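Local coordinates for protein uronate isomerase (Caulobacter crescentus, PDB 2Q01) that catalyses the interconversion of D-glucuronate and D-fructuronate, and of D-galacturonate and D-tagaturonate, in pentose and glucuronate metabolism, at residues B[226-229]-B[230-233]; B[288-291]-B[292-296]; B[266-269]-B[270-274]; B[278-281]-B[282-285]; B[215-218]-B[219-222]. One frame throughout, in Å; residues are numbered along the deposited sequence.

Overall arrangement
All five contacts are local, each within or at an end of a helix, and together they sample four helices. Contact 2, in the middle of helix 281-302, is the buried one, joined by methionine packing and a glutamine-glutamate bond. Contact 4 lies at the surface where the same helix starts, and its chemistry is that of a cap. Contacts 1 and 3 are partly buried: W228 of contact 1 meets F271 of contact 3 and M291 of contact 2, so three helices share an apolar seam, while contact 3 turns a watery side outward. Contact 5 ends helix 210-221 at the surface and touches contact 1 through F217 and Y231.

Contact 1: residues B[226-229]-B[230-233]; sequences YSWK and SYLE
L232 lies across one face of the W228 indole, four residues further along the same helix. Its CG stands anti to its own carbonyl carbon (chi1 -70°), which swings the branch back toward the tryptophan. At the base, L232 CB is 3.7 Å from K229 O. The next atom out, CG, sits over the six-membered ring of W228, 4.0 Å from its centroid and only 10° off the normal, a CH-pi contact. There the methyls part: L232 CD1 reaches W228 CZ2 at 3.6 Å, and L232 CD2 comes to 3.8 Å from W228 CH2. Y231 joins with its CD2, 3.8 Å from W228 CZ3; the two rings are nearly parallel, yet slid so far apart that they barely overlap. Beneath, L232 N donates to W228 O at 3.0 Å and fixes the spacing. A broad indole suits this place because F271 and M291 also meet it from two other helices. With an alanine here, L232 would probably lose the ring it rests on and a gap would open toward those helices. The arrangement is an i, i+4 aromatic-aliphatic pair on the first turn of helix 228-244, directed at its helical neighbours.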
loop_
_atom_site.group_PDB
_atom_site.type_symbol
_atom_site.label_atom_id
_atom_site.label_comp_id
_atom_site.label_asym_id
_atom_site.label_seq_id
_atom_site.Cartn_x
_atom_site.Cartn_y
_atom_site.Cartn_z
ATOM N N TYR B 226 -31.639 -10.012 -28.853
ATOM C CA TYR B 226 -31.496 -8.591 -29.158
ATOM C C TYR B 226 -32.726 -7.780 -28.718
ATOM O O TYR B 226 -32.967 -6.684 -29.217
ATOM C CB TYR B 226 -31.211 -8.389 -30.651
ATOM C CG TYR B 226 -30.063 -9.228 -31.189
ATOM C CD1 TYR B 226 -28.739 -8.825 -31.026
ATOM C CD2 TYR B 226 -30.308 -10.423 -31.870
ATOM C CE1 TYR B 226 -27.686 -9.592 -31.524
ATOM C CE2 TYR B 226 -29.265 -11.198 -32.366
ATOM C CZ TYR B 226 -27.958 -10.777 -32.191
ATOM O OH TYR B 226 -26.929 -11.545 -32.688
ATOM N N SER B 227 -33.490 -8.334 -27.782
ATOM C CA SER B 227 -34.630 -7.651 -27.161
ATOM C C SER B 227 -34.591 -7.931 -25.658
ATOM O O SER B 227 -34.336 -9.063 -25.244
ATOM C CB SER B 227 -35.949 -8.120 -27.781
ATOM O OG SER B 227 -37.051 -7.826 -26.945
ATOM N N TRP B 228 -34.858 -6.900 -24.861
ATOM C CA TRP B 228 -34.497 -6.862 -23.432
ATOM C C TRP B 228 -35.022 -7.975 -22.526
ATOM O O TRP B 228 -34.230 -8.701 -21.923
ATOM C CB TRP B 228 -34.813 -5.486 -22.839
ATOM C CG TRP B 228 -34.538 -5.342 -21.364
ATOM C CD1 TRP B 228 -35.449 -5.040 -20.391
ATOM C CD2 TRP B 228 -33.271 -5.477 -20.696
ATOM N NE1 TRP B 228 -34.833 -4.975 -19.163
ATOM C CE2 TRP B 228 -33.497 -5.238 -19.322
ATOM C CE3 TRP B 228 -31.969 -5.775 -21.125
ATOM C CZ2 TRP B 228 -32.468 -5.289 -18.373
ATOM C CZ3 TRP B 228 -30.951 -5.829 -20.183
ATOM C CH2 TRP B 228 -31.206 -5.582 -18.822
ATOM N N LYS B 229 -36.342 -8.107 -22.435
ATOM C CA LYS B 229 -36.949 -9.076 -21.529
ATOM C C LYS B 229 -36.604 -10.521 -21.879
ATOM O O LYS B 229 -36.541 -11.380 -20.991
ATOM C CB LYS B 229 -38.467 -8.870 -21.440
ATOM C CG LYS B 229 -38.879 -7.902 -20.323
ATOM C CD LYS B 229 -40.285 -7.339 -20.525
ATOM C CE LYS B 229 -40.282 -6.122 -21.453
ATOM N NZ LYS B 229 -41.655 -5.634 -21.748
ATOM N N SER B 230 -36.362 -10.779 -23.162
ATOM C CA SER B 230 -35.971 -12.118 -23.601
ATOM C C SER B 230 -34.451 -12.323 -23.650
ATOM O O SER B 230 -33.982 -13.447 -23.834
ATOM C CB SER B 230 -36.633 -12.475 -24.936
ATOM O OG SER B 230 -36.323 -11.532 -25.939
ATOM N N TYR B 231 -33.695 -11.238 -23.498
ATOM C CA TYR B 231 -32.251 -11.312 -23.275
ATOM C C TYR B 231 -32.038 -11.763 -21.834
ATOM O O TYR B 231 -31.158 -12.579 -21.539
ATOM C CB TYR B 231 -31.604 -9.946 -23.531
ATOM C CG TYR B 231 -30.188 -9.777 -23.015
ATOM C CD1 TYR B 231 -29.091 -10.209 -23.768
ATOM C CD2 TYR B 231 -29.943 -9.152 -21.790
ATOM C CE1 TYR B 231 -27.795 -10.041 -23.304
ATOM C CE2 TYR B 231 -28.649 -8.987 -21.313
ATOM C CZ TYR B 231 -27.582 -9.429 -22.076
ATOM O OH TYR B 231 -26.304 -9.262 -21.607
ATOM N N LEU B 232 -32.868 -11.226 -20.946
ATOM C CA LEU B 232 -32.880 -11.615 -19.547
ATOM C C LEU B 232 -33.378 -13.044 -19.348
ATOM O O LEU B 232 -32.841 -13.770 -18.508
ATOM C CB LEU B 232 -33.715 -10.634 -18.723
ATOM C CG LEU B 232 -33.146 -9.228 -18.527
ATOM C CD1 LEU B 232 -34.003 -8.467 -17.539
ATOM C CD2 LEU B 232 -31.698 -9.285 -18.058
ATOM N N GLU B 233 -34.390 -13.445 -20.121
ATOM C CA GLU B 233 -34.851 -14.839 -20.131
ATOM C C GLU B 233 -33.790 -15.806 -20.631
ATOM O O GLU B 233 -33.692 -16.925 -20.139
ATOM C CB GLU B 233 -36.127 -15.015 -20.956
ATOM C CG GLU B 233 -37.384 -15.191 -20.113
ATOM C CD GLU B 233 -37.306 -16.385 -19.170
ATOM O OE1 GLU B 233 -36.997 -17.502 -19.642
ATOM O OE2 GLU B 233 -37.558 -16.206 -17.957
#

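Contact 2: residues B[288-291]-B[292-296]; sequences RAQM and LTEMA
M291 and M295, one turn apart, bring their methyl ends together, CE to CE at 3.7 Å, on the tightly packed side of the helix. M291 gets there by folding: its chain bends at chi2 (-48°) and again at chi3 (-68°), so that it curls along the helix and its SD comes 4.0 Å from E294 CB. M295 lies close to the backbone too, with its CG 3.2 Å from M291 O, the carbonyl that also takes M295 N at 2.9 Å. Flexible, unbranched methionines fit such a place, since they can mould themselves to the side chains of helix 228-244, among them Y231 and H235.

The looser side begins beyond Q290, at E294, the partly exposed residue of the pair; the Q290 amide is itself buried. Q290 NE2 donates to E294 OE2 at 2.7 Å, with the oxygen in the amide plane and met almost along its own C-O bond, although amide and carboxylate are turned 42° apart. Q290 OE1 is taken by L262 N, so bonds at both ends of the amide fix its flip. The other glutamate oxygen, OE1, has a long, weak ion pair with K297; the neutral amide donor and this lysine would probably both favour the charged carboxylate. An i, i+4 Gln-Glu side-chain bond with its glutamate end partly exposed thus marks a largely buried helix, the middle of 281-302, packed between helices 228-244 and 343-349.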
loop_
_atom_site.group_PDB
_atom_site.type_symbol
_atom_site.label_atom_id
_atom_site.label_comp_id
_atom_site.label_asym_id
_atom_site.label_seq_id
_atom_site.Cartn_x
_atom_site.Cartn_y
_atom_site.Cartn_z
ATOM N N ARG B 288 -22.775 -2.738 -18.168
ATOM C CA ARG B 288 -21.995 -3.681 -17.355
ATOM C C ARG B 288 -22.281 -3.528 -15.854
ATOM O O ARG B 288 -22.399 -4.519 -15.135
ATOM C CB ARG B 288 -20.505 -3.509 -17.627
ATOM C CG ARG B 288 -20.052 -4.060 -18.964
ATOM C CD ARG B 288 -18.538 -4.069 -19.077
ATOM N NE ARG B 288 -17.938 -2.791 -18.695
ATOM C CZ ARG B 288 -17.493 -1.870 -19.547
ATOM N NH1 ARG B 288 -16.954 -0.746 -19.088
ATOM N NH2 ARG B 288 -17.571 -2.066 -20.854
ATOM N N ALA B 289 -22.403 -2.281 -15.406
ATOM C CA ALA B 289 -22.862 -1.949 -14.061
ATOM C C ALA B 289 -24.288 -2.433 -13.769
ATOM O O ALA B 289 -24.537 -3.026 -12.724
ATOM C CB ALA B 289 -22.752 -0.441 -13.824
ATOM N N GLN B 290 -25.218 -2.171 -14.686
ATOM C CA GLN B 290 -26.612 -2.582 -14.503
ATOM C C GLN B 290 -26.756 -4.096 -14.497
ATOM O O GLN B 290 -27.535 -4.645 -13.724
ATOM C CB GLN B 290 -27.524 -1.962 -15.572
ATOM C CG GLN B 290 -28.994 -2.414 -15.501
ATOM C CD GLN B 290 -29.628 -2.156 -14.143
ATOM O OE1 GLN B 290 -29.382 -1.126 -13.512
ATOM N NE2 GLN B 290 -30.454 -3.092 -13.690
ATOM N N MET B 291 -25.976 -4.763 -15.344
ATOM C CA MET B 291 -25.980 -6.221 -15.416
ATOM C C MET B 291 -25.412 -6.919 -14.182
ATOM O O MET B 291 -25.803 -8.043 -13.891
ATOM C CB MET B 291 -25.273 -6.710 -16.680
ATOM C CG MET B 291 -26.067 -6.484 -17.967
ATOM S SD MET B 291 -27.798 -7.017 -17.909
ATOM C CE MET B 291 -27.580 -8.779 -17.794
ATOM N N LEU B 292 -24.504 -6.261 -13.460
ATOM C CA LEU B 292 -24.024 -6.789 -12.181
ATOM C C LEU B 292 -25.175 -6.923 -11.199
ATOM O O LEU B 292 -25.314 -7.951 -10.540
ATOM C CB LEU B 292 -22.909 -5.918 -11.584
ATOM C CG LEU B 292 -21.465 -6.248 -11.986
ATOM C CD1 LEU B 292 -20.472 -5.530 -11.078
ATOM C CD2 LEU B 292 -21.195 -7.757 -11.975
ATOM N N THR B 293 -26.013 -5.889 -11.135
ATOM C CA THR B 293 -27.227 -5.890 -10.312
ATOM C C THR B 293 -28.259 -6.897 -10.824
ATOM O O THR B 293 -28.947 -7.546 -10.042
ATOM C CB THR B 293 -27.843 -4.482 -10.262
ATOM O OG1 THR B 293 -26.898 -3.587 -9.672
ATOM C CG2 THR B 293 -29.133 -4.442 -9.436
ATOM N N GLU B 294 -28.338 -7.038 -12.142
ATOM C CA GLU B 294 -29.317 -7.915 -12.755
ATOM C C GLU B 294 -28.993 -9.377 -12.476
ATOM O O GLU B 294 -29.900 -10.168 -12.219
ATOM C CB GLU B 294 -29.421 -7.629 -14.254
ATOM C CG GLU B 294 -30.836 -7.753 -14.808
ATOM C CD GLU B 294 -31.810 -6.706 -14.267
ATOM O OE1 GLU B 294 -32.963 -7.075 -13.951
ATOM O OE2 GLU B 294 -31.435 -5.522 -14.163
ATOM N N MET B 295 -27.698 -9.714 -12.482
ATOM C CA MET B 295 -27.229 -11.073 -12.167
ATOM C C MET B 295 -27.454 -11.420 -10.701
ATOM O O MET B 295 -27.654 -12.582 -10.360
ATOM C CB MET B 295 -25.742 -11.253 -12.503
ATOM C CG MET B 295 -25.365 -11.189 -13.982
ATOM S SD MET B 295 -25.832 -12.601 -14.981
ATOM C CE MET B 295 -27.240 -11.958 -15.864
ATOM N N ALA B 296 -27.401 -10.405 -9.841
ATOM C CA ALA B 296 -27.619 -10.564 -8.410
ATOM C C ALA B 296 -29.093 -10.774 -8.103
ATOM O O ALA B 296 -29.434 -11.502 -7.176
ATOM C CB ALA B 296 -27.108 -9.360 -7.675
#

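Contact 3: residues B[266-269]-B[270-274]; sequences EAEA and LFNSL
S273 folds its hydroxyl back on the preceding turn and donates from OG to A269 O at 3.0 Å. Hydrogen bonds to the backbone come first in this contact, and this carbonyl is gripped twice: S273 N also donates to it, at 3.2 Å, and the two donors arrive from opposite faces of its plane. The side chain can do this because OG stands anti to the serine's own carbonyl carbon (chi1 -51°), pointing down the helix toward its start. With an alanine in place of S273, A269 O would probably lose its hydroxyl donor and be left with the main-chain bond of the turn. Elsewhere the pattern is regular, as in F271 N to A267 O at 2.9 Å.

A second kind of bond runs through water. E268 OE2 accepts from a water molecule at 2.7 Å, and N272 ND2 donates to the same water at 3.2 Å, so a carboxylate and an amide one turn apart are bridged without touching by their polar ends. Their planes are 58° apart, and the direct approach is slight, E268 CG to N272 OD1 at 3.8 Å. Polar, partly exposed residues suit this flank.

Apolar packing takes the inner side. F271 meets the rings of W228 and Y231, small A267 lets the W228 indole come close, and L270 reaches L286 and K283 of the following helix. The whole is an amphipathic surface helix, 264-276, laid with its apolar side on helices 228-244 and 281-302.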
loop_
_atom_site.group_PDB
_atom_site.type_symbol
_atom_site.label_atom_id
_atom_site.label_comp_id
_atom_site.label_asym_id
_atom_site.label_seq_id
_atom_site.Cartn_x
_atom_site.Cartn_y
_atom_site.Cartn_z
ATOM N N GLU B 266 -35.464 2.177 -17.960
ATOM C CA GLU B 266 -34.142 2.789 -18.137
ATOM C C GLU B 266 -33.114 1.768 -18.617
ATOM O O GLU B 266 -32.241 2.084 -19.431
ATOM C CB GLU B 266 -33.658 3.412 -16.828
ATOM C CG GLU B 266 -34.384 4.681 -16.421
ATOM C CD GLU B 266 -33.972 5.189 -15.047
ATOM O OE1 GLU B 266 -34.004 6.420 -14.848
ATOM O OE2 GLU B 266 -33.618 4.369 -14.166
ATOM N N ALA B 267 -33.228 0.546 -18.100
ATOM C CA ALA B 267 -32.356 -0.556 -18.480
ATOM C C ALA B 267 -32.613 -0.993 -19.915
ATOM O O ALA B 267 -31.673 -1.266 -20.663
ATOM C CB ALA B 267 -32.545 -1.729 -17.512
ATOM N N GLU B 268 -33.890 -1.054 -20.291
ATOM C CA GLU B 268 -34.297 -1.394 -21.655
ATOM C C GLU B 268 -33.850 -0.328 -22.657
ATOM O O GLU B 268 -33.337 -0.658 -23.732
ATOM C CB GLU B 268 -35.816 -1.610 -21.722
ATOM C CG GLU B 268 -36.331 -2.040 -23.094
ATOM C CD GLU B 268 -37.560 -2.935 -23.028
ATOM O OE1 GLU B 268 -38.305 -2.881 -22.019
ATOM O OE2 GLU B 268 -37.779 -3.691 -24.003
ATOM N N ALA B 269 -34.034 0.941 -22.285
ATOM C CA ALA B 269 -33.572 2.083 -23.074
ATOM C C ALA B 269 -32.092 1.994 -23.390
ATOM O O ALA B 269 -31.698 2.138 -24.545
ATOM C CB ALA B 269 -33.870 3.390 -22.346
ATOM N N LEU B 270 -31.289 1.753 -22.354
ATOM C CA LEU B 270 -29.835 1.644 -22.475
ATOM C C LEU B 270 -29.425 0.438 -23.316
ATOM O O LEU B 270 -28.516 0.534 -24.143
ATOM C CB LEU B 270 -29.201 1.564 -21.083
ATOM C CG LEU B 270 -27.708 1.284 -20.931
ATOM C CD1 LEU B 270 -26.896 2.428 -21.477
ATOM C CD2 LEU B 270 -27.410 1.065 -19.468
ATOM N N PHE B 271 -30.111 -0.681 -23.093
ATOM C CA PHE B 271 -29.907 -1.910 -23.855
ATOM C C PHE B 271 -30.148 -1.683 -25.348
ATOM O O PHE B 271 -29.321 -2.070 -26.178
ATOM C CB PHE B 271 -30.822 -3.017 -23.312
ATOM C CG PHE B 271 -30.720 -4.320 -24.053
ATOM C CD1 PHE B 271 -31.764 -4.760 -24.857
ATOM C CD2 PHE B 271 -29.587 -5.114 -23.937
ATOM C CE1 PHE B 271 -31.669 -5.965 -25.552
ATOM C CE2 PHE B 271 -29.486 -6.315 -24.624
ATOM C CZ PHE B 271 -30.531 -6.747 -25.425
ATOM N N ASN B 272 -31.269 -1.037 -25.673
ATOM C CA ASN B 272 -31.641 -0.738 -27.059
ATOM C C ASN B 272 -30.639 0.138 -27.808
ATOM O O ASN B 272 -30.365 -0.110 -28.980
ATOM C CB ASN B 272 -33.031 -0.110 -27.127
ATOM C CG ASN B 272 -34.141 -1.094 -26.794
ATOM O OD1 ASN B 272 -35.269 -0.686 -26.522
ATOM N ND2 ASN B 272 -33.830 -2.392 -26.810
ATOM N N SER B 273 -30.083 1.140 -27.124
ATOM C CA SER B 273 -29.057 2.016 -27.694
ATOM C C SER B 273 -27.820 1.243 -28.117
ATOM O O SER B 273 -27.238 1.527 -29.164
ATOM C CB SER B 273 -28.637 3.087 -26.692
ATOM O OG SER B 273 -29.754 3.773 -26.162
ATOM N N LEU B 274 -27.421 0.272 -27.297
ATOM C CA LEU B 274 -26.189 -0.475 -27.535
ATOM C C LEU B 274 -26.368 -1.523 -28.620
ATOM O O LEU B 274 -25.484 -1.704 -29.461
ATOM C CB LEU B 274 -25.675 -1.101 -26.236
ATOM C CG LEU B 274 -25.268 -0.111 -25.140
ATOM C CD1 LEU B 274 -25.333 -0.776 -23.806
ATOM C CD2 LEU B 274 -23.877 0.436 -25.371
HETATM O O HOH W 1 -36.108 -4.433 -26.009
#

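Contact 4: residues B[278-281]-B[282-285]; sequences DVTP and EKAE
T280 caps the start of helix 281-302: its OG1 accepts from K283 N at 3.3 Å, filling a need that no earlier turn can meet. The hydroxyl sits between the backbone N and the carbonyl carbon of its own residue (chi1 69°), which turns it toward the N-H groups of the first turn. Main-chain bonds follow at once. A284 N gives T280 O a straight bond of 3.0 Å (165° at the hydrogen), and E285 N reaches P281 O at 3.2 Å. Proline fits the first helical position well, because its nitrogen has no hydrogen to donate there.

Side-chain packing is light. K283 extends beyond CG and passes T280, with K283 CB 3.4 Å from T280 OG1 and K283 CD 3.6 Å from D278 O; further along, its chain rests on S273 and L274 of helix 264-276. V279 CG1 touches A284 CB at 4.2 Å, the apolar part of the contact, and a small alanine lets the turn lie close to E206.

The charged groups make no pair with each other across the contact. E282 lies alongside P281, pointing the same way, and a carboxylate in the first turn would probably interact favourably with the helix dipole. E285 sends its carboxylate outside the contact, to T256 and to R288. T280 is the N-cap, with proline and glutamate in the first turn after it, a common way to start a helix, here closing the short loop between helices 264-276 and 281-302.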
loop_
_atom_site.group_PDB
_atom_site.type_symbol
_atom_site.label_atom_id
_atom_site.label_comp_id
_atom_site.label_asym_id
_atom_site.label_seq_id
_atom_site.Cartn_x
_atom_site.Cartn_y
_atom_site.Cartn_z
ATOM N N ASP B 278 -24.913 2.246 -30.861
ATOM C CA ASP B 278 -24.444 3.488 -30.258
ATOM C C ASP B 278 -23.640 3.197 -28.983
ATOM O O ASP B 278 -23.977 3.669 -27.886
ATOM C CB ASP B 278 -25.629 4.427 -29.996
ATOM C CG ASP B 278 -26.455 4.703 -31.256
ATOM O OD1 ASP B 278 -25.868 4.810 -32.358
ATOM O OD2 ASP B 278 -27.696 4.814 -31.142
ATOM N N VAL B 279 -22.582 2.404 -29.149
ATOM C CA VAL B 279 -21.702 1.987 -28.070
ATOM C C VAL B 279 -20.723 3.113 -27.739
ATOM O O VAL B 279 -19.722 3.304 -28.436
ATOM C CB VAL B 279 -20.922 0.683 -28.441
ATOM C CG1 VAL B 279 -20.175 0.129 -27.231
ATOM C CG2 VAL B 279 -21.859 -0.386 -29.024
ATOM N N THR B 280 -21.042 3.872 -26.693
ATOM C CA THR B 280 -20.130 4.871 -26.139
ATOM C C THR B 280 -19.546 4.278 -24.856
ATOM O O THR B 280 -20.234 3.502 -24.185
ATOM C CB THR B 280 -20.840 6.225 -25.836
ATOM O OG1 THR B 280 -21.751 6.074 -24.742
ATOM C CG2 THR B 280 -21.592 6.746 -27.060
ATOM N N PRO B 281 -18.286 4.627 -24.508
ATOM C CA PRO B 281 -17.656 4.087 -23.293
ATOM C C PRO B 281 -18.485 4.268 -22.009
ATOM O O PRO B 281 -18.441 3.409 -21.127
ATOM C CB PRO B 281 -16.351 4.879 -23.197
ATOM C CG PRO B 281 -16.049 5.270 -24.598
ATOM C CD PRO B 281 -17.372 5.534 -25.232
ATOM N N GLU B 282 -19.240 5.366 -21.936
ATOM C CA GLU B 282 -20.120 5.675 -20.803
ATOM C C GLU B 282 -21.334 4.745 -20.735
ATOM O O GLU B 282 -21.723 4.308 -19.646
ATOM C CB GLU B 282 -20.602 7.134 -20.861
ATOM C CG GLU B 282 -19.494 8.205 -20.794
ATOM C CD GLU B 282 -18.823 8.483 -22.144
ATOM O OE1 GLU B 282 -17.599 8.738 -22.155
ATOM O OE2 GLU B 282 -19.510 8.439 -23.190
ATOM N N LYS B 283 -21.928 4.455 -21.894
ATOM C CA LYS B 283 -23.109 3.591 -21.973
ATOM C C LYS B 283 -22.764 2.121 -21.741
ATOM O O LYS B 283 -23.538 1.390 -21.121
ATOM C CB LYS B 283 -23.809 3.750 -23.326
ATOM C CG LYS B 283 -24.765 4.931 -23.418
ATOM C CD LYS B 283 -25.367 5.016 -24.816
ATOM C CE LYS B 283 -26.389 6.135 -24.921
ATOM N NZ LYS B 283 -26.906 6.262 -26.309
ATOM N N ALA B 284 -21.605 1.704 -22.250
ATOM C CA ALA B 284 -21.106 0.338 -22.085
ATOM C C ALA B 284 -20.764 0.027 -20.621
ATOM O O ALA B 284 -21.054 -1.068 -20.138
ATOM C CB ALA B 284 -19.900 0.099 -22.995
ATOM N N GLU B 285 -20.157 1.001 -19.935
ATOM C CA GLU B 285 -19.909 0.957 -18.493
ATOM C C GLU B 285 -21.189 0.822 -17.692
ATOM O O GLU B 285 -21.247 0.036 -16.747
ATOM C CB GLU B 285 -19.206 2.232 -18.029
ATOM C CG GLU B 285 -17.798 2.043 -17.497
ATOM C CD GLU B 285 -17.745 1.185 -16.240
ATOM O OE1 GLU B 285 -17.355 0.004 -16.355
ATOM O OE2 GLU B 285 -18.093 1.687 -15.146
#

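Contact 5: residues B[215-218]-B[219-222]; sequences ERFA and ETSG
S221 bends its hydroxyl back along the helix to F217, one turn earlier, and OG donates to F217 O at 2.7 Å. The OG lies between the nitrogen and carbonyl carbon of its own residue (chi1 62°), the crowded position, yet there it meets this carbonyl, to which S221 N adds only a weak bond. The F217 ring itself leads off in another direction, and T220 comes to it at the edge, near the ring plane, with T220 OG1 4.3 Å from F217 CD2. That hydroxyl is held by P174 O in a preceding loop, and merely borders the ring.

On the outer side E219 runs out extended beyond CG and lays its carboxylate beside the base of R216, where E219 OE1 is 3.6 Å from R216 CB. The arginine turns its guanidinium away, and the opposite charges do not touch: R216 NE stays 5.6 Å from E219 OE1. Long charged chains suit this surface. The helix then stops at G222, whose N donates to A218 O at 2.9 Å; its phi is positive, which a residue without a CB adopts easily.

In the fold, F217 is the buried residue on the inward side of helix 210-221, with T220 and S221 beside it touching R238 and A234. Its ring packs on A234, H235 and R238 of the next helix, 228-244, and on P174 and V202 of the loops that follow strands 165-169 and 192-194.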
loop_
_atom_site.group_PDB
_atom_site.type_symbol
_atom_site.label_atom_id
_atom_site.label_comp_id
_atom_site.label_asym_id
_atom_site.label_seq_id
_atom_site.Cartn_x
_atom_site.Cartn_y
_atom_site.Cartn_z
ATOM N N GLU B 215 -24.687 -13.891 -31.069
ATOM C CA GLU B 215 -25.268 -14.715 -32.119
ATOM C C GLU B 215 -25.454 -16.149 -31.640
ATOM O O GLU B 215 -26.552 -16.700 -31.751
ATOM C CB GLU B 215 -24.386 -14.669 -33.371
ATOM C CG GLU B 215 -25.144 -14.804 -34.684
ATOM C CD GLU B 215 -24.271 -14.539 -35.909
ATOM O OE1 GLU B 215 -24.808 -14.034 -36.918
ATOM O OE2 GLU B 215 -23.056 -14.832 -35.867
ATOM N N ARG B 216 -24.395 -16.739 -31.084
ATOM C CA ARG B 216 -24.476 -18.106 -30.562
ATOM C C ARG B 216 -25.130 -18.208 -29.179
ATOM O O ARG B 216 -25.541 -19.293 -28.775
ATOM C CB ARG B 216 -23.130 -18.849 -30.642
ATOM C CG ARG B 216 -21.930 -18.124 -30.089
ATOM C CD ARG B 216 -20.638 -18.700 -30.661
ATOM N NE ARG B 216 -20.305 -20.007 -30.092
ATOM C CZ ARG B 216 -19.229 -20.261 -29.346
ATOM N NH1 ARG B 216 -18.353 -19.301 -29.074
ATOM N NH2 ARG B 216 -19.023 -21.486 -28.878
ATOM N N PHE B 217 -25.249 -17.079 -28.481
ATOM C CA PHE B 217 -26.061 -16.966 -27.256
ATOM C C PHE B 217 -27.547 -17.184 -27.584
ATOM O O PHE B 217 -28.273 -17.800 -26.805
ATOM C CB PHE B 217 -25.803 -15.595 -26.603
ATOM C CG PHE B 217 -26.555 -15.331 -25.309
ATOM C CD1 PHE B 217 -26.950 -14.035 -25.001
ATOM C CD2 PHE B 217 -26.822 -16.337 -24.385
ATOM C CE1 PHE B 217 -27.629 -13.752 -23.820
ATOM C CE2 PHE B 217 -27.509 -16.062 -23.206
ATOM C CZ PHE B 217 -27.903 -14.767 -22.922
ATOM N N ALA B 218 -27.976 -16.699 -28.751
ATOM C CA ALA B 218 -29.335 -16.918 -29.259
ATOM C C ALA B 218 -29.586 -18.372 -29.675
ATOM O O ALA B 218 -30.705 -18.869 -29.551
ATOM C CB ALA B 218 -29.613 -15.984 -30.423
ATOM N N GLU B 219 -28.545 -19.044 -30.167
ATOM C CA GLU B 219 -28.633 -20.455 -30.555
ATOM C C GLU B 219 -28.748 -21.382 -29.345
ATOM O O GLU B 219 -29.558 -22.307 -29.353
ATOM C CB GLU B 219 -27.432 -20.868 -31.410
ATOM C CG GLU B 219 -27.314 -20.128 -32.740
ATOM C CD GLU B 219 -25.948 -20.289 -33.398
ATOM O OE1 GLU B 219 -25.071 -20.976 -32.824
ATOM O OE2 GLU B 219 -25.752 -19.724 -34.496
ATOM N N THR B 220 -27.948 -21.125 -28.309
ATOM C CA THR B 220 -27.959 -21.948 -27.090
ATOM C C THR B 220 -29.176 -21.716 -26.188
ATOM O O THR B 220 -29.529 -22.579 -25.386
ATOM C CB THR B 220 -26.670 -21.777 -26.244
ATOM O OG1 THR B 220 -26.576 -20.432 -25.768
ATOM C CG2 THR B 220 -25.431 -22.122 -27.054
ATOM N N SER B 221 -29.812 -20.557 -26.313
ATOM C CA SER B 221 -30.977 -20.250 -25.487
ATOM C C SER B 221 -32.309 -20.398 -26.221
ATOM O O SER B 221 -33.335 -20.657 -25.593
ATOM C CB SER B 221 -30.863 -18.845 -24.901
ATOM O OG SER B 221 -30.839 -17.868 -25.927
ATOM N N GLY B 222 -32.287 -20.216 -27.541
ATOM C CA GLY B 222 -33.499 -20.259 -28.358
ATOM C C GLY B 222 -34.359 -19.019 -28.191
ATOM O O GLY B 222 -35.561 -19.051 -28.466
#